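O-phospho-L-seryl-tRNA:Cys-tRNA synthase (Methanocaldococcus jannaschii DSM 2661, PDB 5X6B) probably converts phosphoserine carried on tRNA(Cys) into cysteine with the help of pyridoxal phosphate, completing the indirect route to Cys-tRNA in this archaeon. Local coordinates at residues Y139-K144 and A162-E167; E178-V183 and K213-I218; V194-L199 and P225-C230. All blocks are in the same frame, centred on the assembly; numbering follows the deposited sequence.

Contact 1: Y139-K144 and A162-E167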
loop_
_atom_site.group_PDB
_atom_site.type_symbol
_atom_site.label_atom_id
_atom_site.label_comp_id
_atom_site.label_asym_id
_atom_site.label_seq_id
_atom_site.Cartn_x
_atom_site.Cartn_y
_atom_site.Cartn_z
ATOM N N TYR B 139 11.343 -17.169 29.154
ATOM C CA TYR B 139 12.311 -16.100 29.008
ATOM C C TYR B 139 12.703 -15.951 27.547
ATOM O O TYR B 139 12.961 -16.941 26.855
ATOM C CB TYR B 139 13.546 -16.359 29.878
ATOM C CG TYR B 139 13.473 -15.722 31.250
ATOM C CD1 TYR B 139 14.115 -14.518 31.514
ATOM C CD2 TYR B 139 12.755 -16.318 32.280
ATOM C CE1 TYR B 139 14.051 -13.928 32.763
ATOM C CE2 TYR B 139 12.682 -15.728 33.534
ATOM C CZ TYR B 139 13.334 -14.538 33.770
ATOM O OH TYR B 139 13.263 -13.952 35.014
ATOM N N VAL B 140 12.705 -14.708 27.075
ATOM C CA VAL B 140 13.239 -14.384 25.761
ATOM C C VAL B 140 14.659 -13.862 25.921
ATOM O O VAL B 140 14.892 -12.881 26.631
ATOM C CB VAL B 140 12.379 -13.332 25.023
ATOM C CG1 VAL B 140 13.104 -12.820 23.788
ATOM C CG2 VAL B 140 11.035 -13.918 24.643
ATOM N N VAL B 141 15.610 -14.524 25.273
ATOM C CA VAL B 141 17.000 -14.091 25.345
ATOM C C VAL B 141 17.352 -13.266 24.108
ATOM O O VAL B 141 17.329 -13.775 22.987
ATOM C CB VAL B 141 17.959 -15.292 25.479
ATOM C CG1 VAL B 141 19.401 -14.824 25.496
ATOM C CG2 VAL B 141 17.640 -16.079 26.744
ATOM N N LEU B 142 17.659 -11.988 24.325
ATOM C CA LEU B 142 17.943 -11.053 23.240
ATOM C C LEU B 142 19.154 -10.176 23.545
ATOM O O LEU B 142 19.569 -10.062 24.699
ATOM C CB LEU B 142 16.717 -10.175 22.958
ATOM C CG LEU B 142 15.954 -9.534 24.129
ATOM C CD1 LEU B 142 16.653 -8.300 24.688
ATOM C CD2 LEU B 142 14.536 -9.176 23.712
ATOM N N ASP B 143 19.711 -9.549 22.511
ATOM C CA ASP B 143 20.850 -8.647 22.680
ATOM C C ASP B 143 20.429 -7.348 23.363
ATOM O O ASP B 143 19.259 -6.993 23.364
ATOM C CB ASP B 143 21.509 -8.340 21.329
ATOM C CG ASP B 143 20.544 -7.717 20.332
ATOM O OD1 ASP B 143 19.335 -8.018 20.390
ATOM O OD2 ASP B 143 20.995 -6.914 19.492
ATOM N N LYS B 144 21.391 -6.634 23.932
ATOM C CA LYS B 144 21.101 -5.389 24.635
ATOM C C LYS B 144 20.815 -4.238 23.675
ATOM O O LYS B 144 20.350 -3.176 24.091
ATOM C CB LYS B 144 22.262 -5.022 25.565
ATOM C CG LYS B 144 21.850 -4.892 27.019
ATOM C CD LYS B 144 23.004 -4.481 27.917
ATOM C CE LYS B 144 23.310 -5.583 28.928
ATOM N NZ LYS B 144 24.173 -5.122 30.054
ATOM N N ALA B 162 15.779 -11.474 29.158
ATOM C CA ALA B 162 17.154 -11.310 29.614
ATOM C C ALA B 162 18.030 -10.784 28.473
ATOM O O ALA B 162 17.890 -11.210 27.323
ATOM C CB ALA B 162 17.698 -12.622 30.147
ATOM N N GLU B 163 18.934 -9.866 28.800
ATOM C CA GLU B 163 19.762 -9.203 27.797
ATOM C C GLU B 163 21.173 -9.783 27.696
ATOM O O GLU B 163 21.867 -9.935 28.700
ATOM C CB GLU B 163 19.849 -7.704 28.095
ATOM C CG GLU B 163 18.518 -6.971 27.984
ATOM C CD GLU B 163 18.585 -5.545 28.495
ATOM O OE1 GLU B 163 19.538 -5.218 29.233
ATOM O OE2 GLU B 163 17.686 -4.748 28.153
ATOM N N VAL B 164 21.586 -10.101 26.471
ATOM C CA VAL B 164 22.971 -10.463 26.193
ATOM C C VAL B 164 23.782 -9.189 25.994
ATOM O O VAL B 164 23.426 -8.342 25.180
ATOM C CB VAL B 164 23.094 -11.358 24.950
ATOM C CG1 VAL B 164 24.551 -11.542 24.573
ATOM C CG2 VAL B 164 22.424 -12.700 25.195
ATOM N N GLY B 165 24.871 -9.055 26.743
ATOM C CA GLY B 165 25.595 -7.799 26.817
ATOM C C GLY B 165 26.622 -7.538 25.730
ATOM O O GLY B 165 26.742 -8.286 24.758
ATOM N N TYR B 166 27.372 -6.458 25.917
ATOM C CA TYR B 166 28.356 -6.009 24.946
ATOM C C TYR B 166 29.687 -6.749 25.019
ATOM O O TYR B 166 30.167 -7.091 26.098
ATOM C CB TYR B 166 28.616 -4.513 25.125
ATOM C CG TYR B 166 27.413 -3.648 24.850
ATOM C CD1 TYR B 166 27.042 -3.337 23.547
ATOM C CD2 TYR B 166 26.648 -3.140 25.890
ATOM C CE1 TYR B 166 25.942 -2.545 23.290
ATOM C CE2 TYR B 166 25.546 -2.346 25.643
ATOM C CZ TYR B 166 25.198 -2.051 24.343
ATOM O OH TYR B 166 24.101 -1.258 24.099
ATOM N N GLU B 167 30.268 -6.987 23.851
ATOM C CA GLU B 167 31.659 -7.401 23.729
ATOM C C GLU B 167 32.527 -6.180 24.008
ATOM O O GLU B 167 33.688 -6.288 24.387
ATOM C CB GLU B 167 31.921 -7.968 22.334
ATOM C CG GLU B 167 33.304 -8.536 22.104
ATOM C CD GLU B 167 33.390 -9.293 20.789
ATOM O OE1 GLU B 167 32.326 -9.562 20.192
ATOM O OE2 GLU B 167 34.515 -9.613 20.350
#
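Lys144 lays the aliphatic part of its side chain across Glu163, the two chains meeting at about a right angle, with Lys144 CG 3.6 Å from Glu163 CB. The lysine chain bends at its third torsion (chi3 -116°), which carries CE to the backbone two residues beyond Glu163, 3.8 Å from Gly165 CA. On the way its CD comes 4.0 Å from CE2 of Tyr166, whose hydroxyl is hydrogen-bonded to Asn145. The opposite charges do not pair: Lys144 NZ stays 4.7 Å from Glu163 OE1, so the methylenes rather than a salt bridge make this contact. Glu163, extended beyond CG, sends OE2 into a weak hydrogen bond with Tyr151 OH of helix 148-156, and it also packs on Lys282 of the second subunit.

Ala162 is gripped through its backbone at both polar atoms. Its N-H points to Val140 O, and its carbonyl oxygen receives Leu142 N at 3.1 Å in a nearly straight bond (172° at the hydrogen). The pattern continues with Val164 N to Leu142 O at 2.7 Å, and ends in a weak bond from Lys144 N to Val164 O. Beside the first of these, Tyr139 brings a ring edge to Ala162, its CD1 4.3 Å from the methyl CB. Val141 and Val164 cross obliquely on the face they share with Asp143, where Tyr180 of helix 179-188 closes over them.

The bridges Val141-Ala162, Leu142-Glu163 and Asp143-Val164 are all parallel, and helix 148-156 connects the strands. This is a beta-alpha-beta crossover at one border of the seven-stranded mixed sheet, whose strand order matches the large domain of fold-type I pyridoxal phosphate enzymes.

Contact 2: E178-V183 and K213-I218; sequences EGYKEV and KKVGKI
The ring of Tyr180 takes a methyl group of Val215 on one face: CG1 stands 3.8 Å from the ring centroid and only 3° off the normal, a centred CH-pi contact. The second methyl, CG2, serves the CD2-CE2 side of the same ring, 3.9 Å from Tyr180 CE2. With CG1 anti to its backbone N (chi1 -176°), Val215 can present both branches to the tyrosine. Val164 of strand 160-166 lies against the opposite face, and at the far end of the ring the hydroxyl is hydrogen-bonded to Leu198 O of strand 194-200, which limits how far the ring can shift.

One turn further along helix 212-221, Ile218 fills the space beside the base of Tyr180. Its extended CG1 branch brings CD1 to 3.9 Å from Tyr180 CB and 4.1 Å from Glu178 CA, while the CG2 branch rests near the backbone at 4.1 Å from Lys181 N.

The segment axes approach to 10.0 Å at 32°, pointing broadly the same way, and bury 260 Å² in all. No hydrogen bond joins the two segments, and Glu178 OE2 remains 6.6 Å from Lys214 NZ. The chemistry implies association by apolar shape alone between these segments, on a sheet face where Tyr180 and Val215 both rest on Ile197 and Leu199.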
loop_
_atom_site.group_PDB
_atom_site.type_symbol
_atom_site.label_atom_id
_atom_site.label_comp_id
_atom_site.label_asym_id
_atom_site.label_seq_id
_atom_site.Cartn_x
_atom_site.Cartn_y
_atom_site.Cartn_z
ATOM N N GLU B 178 28.767 -14.564 21.700
ATOM C CA GLU B 178 29.110 -15.777 22.429
ATOM C C GLU B 178 28.500 -15.744 23.826
ATOM O O GLU B 178 28.335 -16.783 24.466
ATOM C CB GLU B 178 30.630 -15.946 22.504
ATOM C CG GLU B 178 31.313 -16.078 21.139
ATOM C CD GLU B 178 31.523 -14.743 20.435
ATOM O OE1 GLU B 178 31.243 -13.689 21.044
ATOM O OE2 GLU B 178 31.965 -14.750 19.267
ATOM N N GLY B 179 28.151 -14.544 24.283
ATOM C CA GLY B 179 27.538 -14.362 25.586
ATOM C C GLY B 179 26.126 -14.915 25.683
ATOM O O GLY B 179 25.546 -14.965 26.769
ATOM N N TYR B 180 25.567 -15.326 24.549
ATOM C CA TYR B 180 24.239 -15.927 24.527
ATOM C C TYR B 180 24.223 -17.222 25.324
ATOM O O TYR B 180 23.242 -17.525 26.000
ATOM C CB TYR B 180 23.780 -16.192 23.090
ATOM C CG TYR B 180 22.970 -15.066 22.488
ATOM C CD1 TYR B 180 21.590 -15.021 22.636
ATOM C CD2 TYR B 180 23.585 -14.049 21.770
ATOM C CE1 TYR B 180 20.844 -13.992 22.085
ATOM C CE2 TYR B 180 22.851 -13.018 21.216
ATOM C CZ TYR B 180 21.482 -12.994 21.377
ATOM O OH TYR B 180 20.753 -11.965 20.827
ATOM N N LYS B 181 25.316 -17.977 25.246
ATOM C CA LYS B 181 25.416 -19.244 25.964
ATOM C C LYS B 181 25.347 -19.050 27.482
ATOM O O LYS B 181 24.571 -19.725 28.162
ATOM C CB LYS B 181 26.708 -19.981 25.588
ATOM C CG LYS B 181 27.188 -20.932 26.677
ATOM C CD LYS B 181 27.979 -22.115 26.140
ATOM C CE LYS B 181 27.970 -23.258 27.152
ATOM N NZ LYS B 181 28.883 -24.379 26.791
ATOM N N GLU B 182 26.146 -18.123 28.006
ATOM C CA GLU B 182 26.219 -17.912 29.454
ATOM C C GLU B 182 24.886 -17.470 30.043
ATOM O O GLU B 182 24.507 -17.913 31.125
ATOM C CB GLU B 182 27.299 -16.883 29.808
ATOM C CG GLU B 182 28.537 -16.947 28.928
ATOM C CD GLU B 182 29.501 -15.796 29.173
ATOM O OE1 GLU B 182 29.228 -14.956 30.060
ATOM O OE2 GLU B 182 30.535 -15.734 28.473
ATOM N N VAL B 183 24.172 -16.607 29.325
ATOM C CA VAL B 183 22.873 -16.123 29.776
ATOM C C VAL B 183 21.853 -17.259 29.847
ATOM O O VAL B 183 21.154 -17.419 30.852
ATOM C CB VAL B 183 22.344 -15.009 28.854
ATOM C CG1 VAL B 183 20.937 -14.603 29.259
ATOM C CG2 VAL B 183 23.275 -13.807 28.893
ATOM N N LYS B 213 25.062 -16.385 12.275
ATOM C CA LYS B 213 25.299 -17.823 12.236
ATOM C C LYS B 213 25.760 -18.346 13.591
ATOM O O LYS B 213 25.411 -19.457 13.990
ATOM C CB LYS B 213 26.333 -18.177 11.165
ATOM C CG LYS B 213 26.468 -19.673 10.923
ATOM C CD LYS B 213 27.357 -19.971 9.728
ATOM C CE LYS B 213 27.372 -21.457 9.409
ATOM N NZ LYS B 213 28.198 -21.758 8.207
ATOM N N LYS B 214 26.542 -17.534 14.296
ATOM C CA LYS B 214 27.082 -17.929 15.590
ATOM C C LYS B 214 25.973 -18.102 16.621
ATOM O O LYS B 214 25.947 -19.095 17.348
ATOM C CB LYS B 214 28.112 -16.904 16.076
ATOM C CG LYS B 214 29.564 -17.314 15.814
ATOM C CD LYS B 214 29.804 -18.796 16.117
ATOM C CE LYS B 214 31.285 -19.104 16.317
ATOM N NZ LYS B 214 31.546 -20.573 16.287
ATOM N N VAL B 215 25.055 -17.143 16.679
ATOM C CA VAL B 215 23.919 -17.245 17.588
ATOM C C VAL B 215 23.016 -18.388 17.143
ATOM O O VAL B 215 22.365 -19.037 17.957
ATOM C CB VAL B 215 23.119 -15.931 17.655
ATOM C CG1 VAL B 215 22.014 -16.034 18.684
ATOM C CG2 VAL B 215 24.044 -14.768 17.992
ATOM N N GLY B 216 23.000 -18.645 15.840
ATOM C CA GLY B 216 22.256 -19.764 15.298
ATOM C C GLY B 216 22.827 -21.086 15.773
ATOM O O GLY B 216 22.085 -22.002 16.125
ATOM N N LYS B 217 24.154 -21.184 15.791
ATOM C CA LYS B 217 24.817 -22.419 16.203
ATOM C C LYS B 217 24.685 -22.669 17.703
ATOM O O LYS B 217 24.533 -23.813 18.130
ATOM C CB LYS B 217 26.290 -22.401 15.793
ATOM C CG LYS B 217 26.490 -22.686 14.317
ATOM C CD LYS B 217 27.942 -22.981 13.979
ATOM C CE LYS B 217 28.862 -21.840 14.395
ATOM N NZ LYS B 217 30.281 -22.088 14.006
ATOM N N ILE B 218 24.743 -21.601 18.495
ATOM C CA ILE B 218 24.458 -21.690 19.921
ATOM C C ILE B 218 23.037 -22.204 20.158
ATOM O O ILE B 218 22.812 -23.083 20.991
ATOM C CB ILE B 218 24.617 -20.326 20.617
ATOM C CG1 ILE B 218 26.047 -19.809 20.467
ATOM C CG2 ILE B 218 24.225 -20.422 22.092
ATOM C CD1 ILE B 218 26.267 -18.444 21.094
#

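Contact 3: V194-L199 and P225-C230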
loop_
_atom_site.group_PDB
_atom_site.type_symbol
_atom_site.label_atom_id
_atom_site.label_comp_id
_atom_site.label_asym_id
_atom_site.label_seq_id
_atom_site.Cartn_x
_atom_site.Cartn_y
_atom_site.Cartn_z
ATOM N N VAL B 194 13.804 -21.024 28.795
ATOM C CA VAL B 194 14.044 -20.108 27.687
ATOM C C VAL B 194 13.278 -20.577 26.461
ATOM O O VAL B 194 13.609 -21.604 25.865
ATOM C CB VAL B 194 15.538 -19.996 27.348
ATOM C CG1 VAL B 194 15.734 -19.157 26.092
ATOM C CG2 VAL B 194 16.302 -19.397 28.519
ATOM N N GLY B 195 12.248 -19.821 26.093
ATOM C CA GLY B 195 11.392 -20.196 24.986
ATOM C C GLY B 195 11.897 -19.713 23.642
ATOM O O GLY B 195 11.621 -20.326 22.609
ATOM N N LEU B 196 12.649 -18.618 23.650
ATOM C CA LEU B 196 13.077 -18.007 22.402
ATOM C C LEU B 196 14.408 -17.261 22.496
ATOM O O LEU B 196 14.647 -16.488 23.431
ATOM C CB LEU B 196 11.993 -17.046 21.905
ATOM C CG LEU B 196 12.213 -16.408 20.530
ATOM C CD1 LEU B 196 12.251 -17.477 19.453
ATOM C CD2 LEU B 196 11.130 -15.384 20.240
ATOM N N ILE B 197 15.267 -17.495 21.508
ATOM C CA ILE B 197 16.481 -16.704 21.339
ATOM C C ILE B 197 16.297 -15.681 20.214
ATOM O O ILE B 197 15.909 -16.031 19.096
ATOM C CB ILE B 197 17.692 -17.595 21.036
ATOM C CG1 ILE B 197 17.893 -18.600 22.165
ATOM C CG2 ILE B 197 18.944 -16.751 20.856
ATOM C CD1 ILE B 197 18.957 -19.614 21.876
ATOM N N LEU B 198 16.575 -14.418 20.522
ATOM C CA LEU B 198 16.333 -13.324 19.584
ATOM C C LEU B 198 17.599 -12.509 19.318
ATOM O O LEU B 198 18.282 -12.084 20.249
ATOM C CB LEU B 198 15.219 -12.415 20.120
ATOM C CG LEU B 198 14.666 -11.289 19.240
ATOM C CD1 LEU B 198 13.185 -11.095 19.523
ATOM C CD2 LEU B 198 15.414 -9.982 19.466
ATOM N N LEU B 199 17.905 -12.287 18.044
ATOM C CA LEU B 199 19.047 -11.456 17.677
ATOM C C LEU B 199 18.641 -10.319 16.741
ATOM O O LEU B 199 18.152 -10.554 15.634
ATOM C CB LEU B 199 20.145 -12.298 17.018
ATOM C CG LEU B 199 21.342 -11.508 16.476
ATOM C CD1 LEU B 199 22.055 -10.749 17.590
ATOM C CD2 LEU B 199 22.308 -12.422 15.736
ATOM N N PRO B 225 14.484 -22.291 20.066
ATOM C CA PRO B 225 14.069 -21.572 18.853
ATOM C C PRO B 225 14.759 -20.218 18.686
ATOM O O PRO B 225 14.889 -19.457 19.652
ATOM C CB PRO B 225 12.563 -21.395 19.054
ATOM C CG PRO B 225 12.169 -22.556 19.899
ATOM C CD PRO B 225 13.325 -22.792 20.829
ATOM N N PHE B 226 15.190 -19.933 17.459
ATOM C CA PHE B 226 15.962 -18.734 17.153
ATOM C C PHE B 226 15.221 -17.821 16.171
ATOM O O PHE B 226 14.963 -18.193 15.020
ATOM C CB PHE B 226 17.335 -19.133 16.597
ATOM C CG PHE B 226 18.213 -17.968 16.201
ATOM C CD1 PHE B 226 18.284 -16.828 16.985
ATOM C CD2 PHE B 226 19.007 -18.042 15.065
ATOM C CE1 PHE B 226 19.102 -15.767 16.626
ATOM C CE2 PHE B 226 19.834 -16.988 14.704
ATOM C CZ PHE B 226 19.880 -15.849 15.486
ATOM N N LEU B 227 14.869 -16.630 16.648
ATOM C CA LEU B 227 14.276 -15.600 15.802
ATOM C C LEU B 227 15.292 -14.508 15.486
ATOM O O LEU B 227 15.809 -13.843 16.388
ATOM C CB LEU B 227 13.045 -14.985 16.473
ATOM C CG LEU B 227 12.590 -13.631 15.919
ATOM C CD1 LEU B 227 12.080 -13.763 14.497
ATOM C CD2 LEU B 227 11.532 -13.008 16.812
ATOM N N LEU B 228 15.577 -14.328 14.201
ATOM C CA LEU B 228 16.476 -13.269 13.753
ATOM C C LEU B 228 15.673 -12.048 13.308
ATOM O O LEU B 228 14.920 -12.113 12.333
ATOM C CB LEU B 228 17.368 -13.772 12.616
ATOM C CG LEU B 228 18.399 -12.806 12.027
ATOM C CD1 LEU B 228 19.388 -12.328 13.078
ATOM C CD2 LEU B 228 19.121 -13.457 10.862
ATOM N N ASN B 229 15.813 -10.946 14.038
ATOM C CA ASN B 229 15.116 -9.713 13.681
ATOM C C ASN B 229 15.779 -9.037 12.495
ATOM O O ASN B 229 16.709 -8.248 12.656
ATOM C CB ASN B 229 15.067 -8.743 14.858
ATOM C CG ASN B 229 14.285 -7.483 14.536
ATOM O OD1 ASN B 229 13.590 -7.415 13.524
ATOM N ND2 ASN B 229 14.401 -6.475 15.393
ATOM N N CYS B 230 15.285 -9.340 11.303
ATOM C CA CYS B 230 15.869 -8.808 10.089
ATOM C C CYS B 230 15.217 -7.511 9.629
ATOM O O CYS B 230 15.304 -7.144 8.455
ATOM C CB CYS B 230 15.794 -9.848 8.986
ATOM S SG CYS B 230 16.940 -11.200 9.237
#
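Phe226 and Leu199 meet with the phenyl edge against a methylene: CE1 lies 3.6 Å from Leu199 CB, close to the ring plane. The phenylalanine has CG anti to its backbone N (chi1 178°), and chi2 of 41° turns the CD1-CE1 edge along strand 194-199. That edge faces the Ile197 carbonyl, with Phe226 CD1 3.3 Å from Ile197 O, while Ile197 CG2 touches CD1 at 3.9 Å from outside the ring plane, the two side chains crossing at about a right angle. Leu199 and Leu228, which share that face, run side by side and pointing the same way, with methyls CD2 and CD1 respectively 3.9 Å apart.

The backbones fix this register. Ile197 N bonds to Pro225 O at 2.7 Å in an almost straight line, Leu227 N returns to Ile197 O, Leu199 N to Leu227 O, and Asn229 N to Leu199 O. These parallel strands, joined through helix 212-221, form a beta-alpha-beta unit inside the seven-stranded sheet. Its Ile197-Leu199-Phe226 face is covered by helices 179-188 and 212-221, whereas helix 122-132 packs on the face of Leu196, Leu198 and Leu227.

On that second face Leu198 and Leu227 lie alongside each other, Leu198 CD1 touching Leu227 CD2 at 3.7 Å. Leu196, its CG swung opposite the backbone N (chi1 -174°), sends CD1 across to the 225-230 segment, 4.0 Å from Pro225 CB and equally near Leu227 CB. At the far end Asn229 rests its CB on Leu199 O, 3.7 Å away, and its amide reaches beyond the strands. OD1 accepts from Ala231 N and ND2 is hydrogen-bonded to N1 of the pyridoxal phosphate-modified lysine at position 255, two bonds that together set the rotation of the amide.

Contacts 1 and 3 are parallel strand pairings in one sheet, tied together because strands 139-143 and 194-200 are direct neighbours in it. Their settings differ: contact 3 is in the interior, with aliphatic side chains on both faces and an aromatic one on the side of helix 179-188, while contact 1 is at the outermost strand and mixes apolar packing with charged chains that reach the surface. Contact 2 has no backbone pairing; it lies on one face of that sheet, partly buried, about 10 Å from contact 1 and 11 Å from contact 3 between centres. Through Tyr180, contact 2 also bridges the strands of the other two.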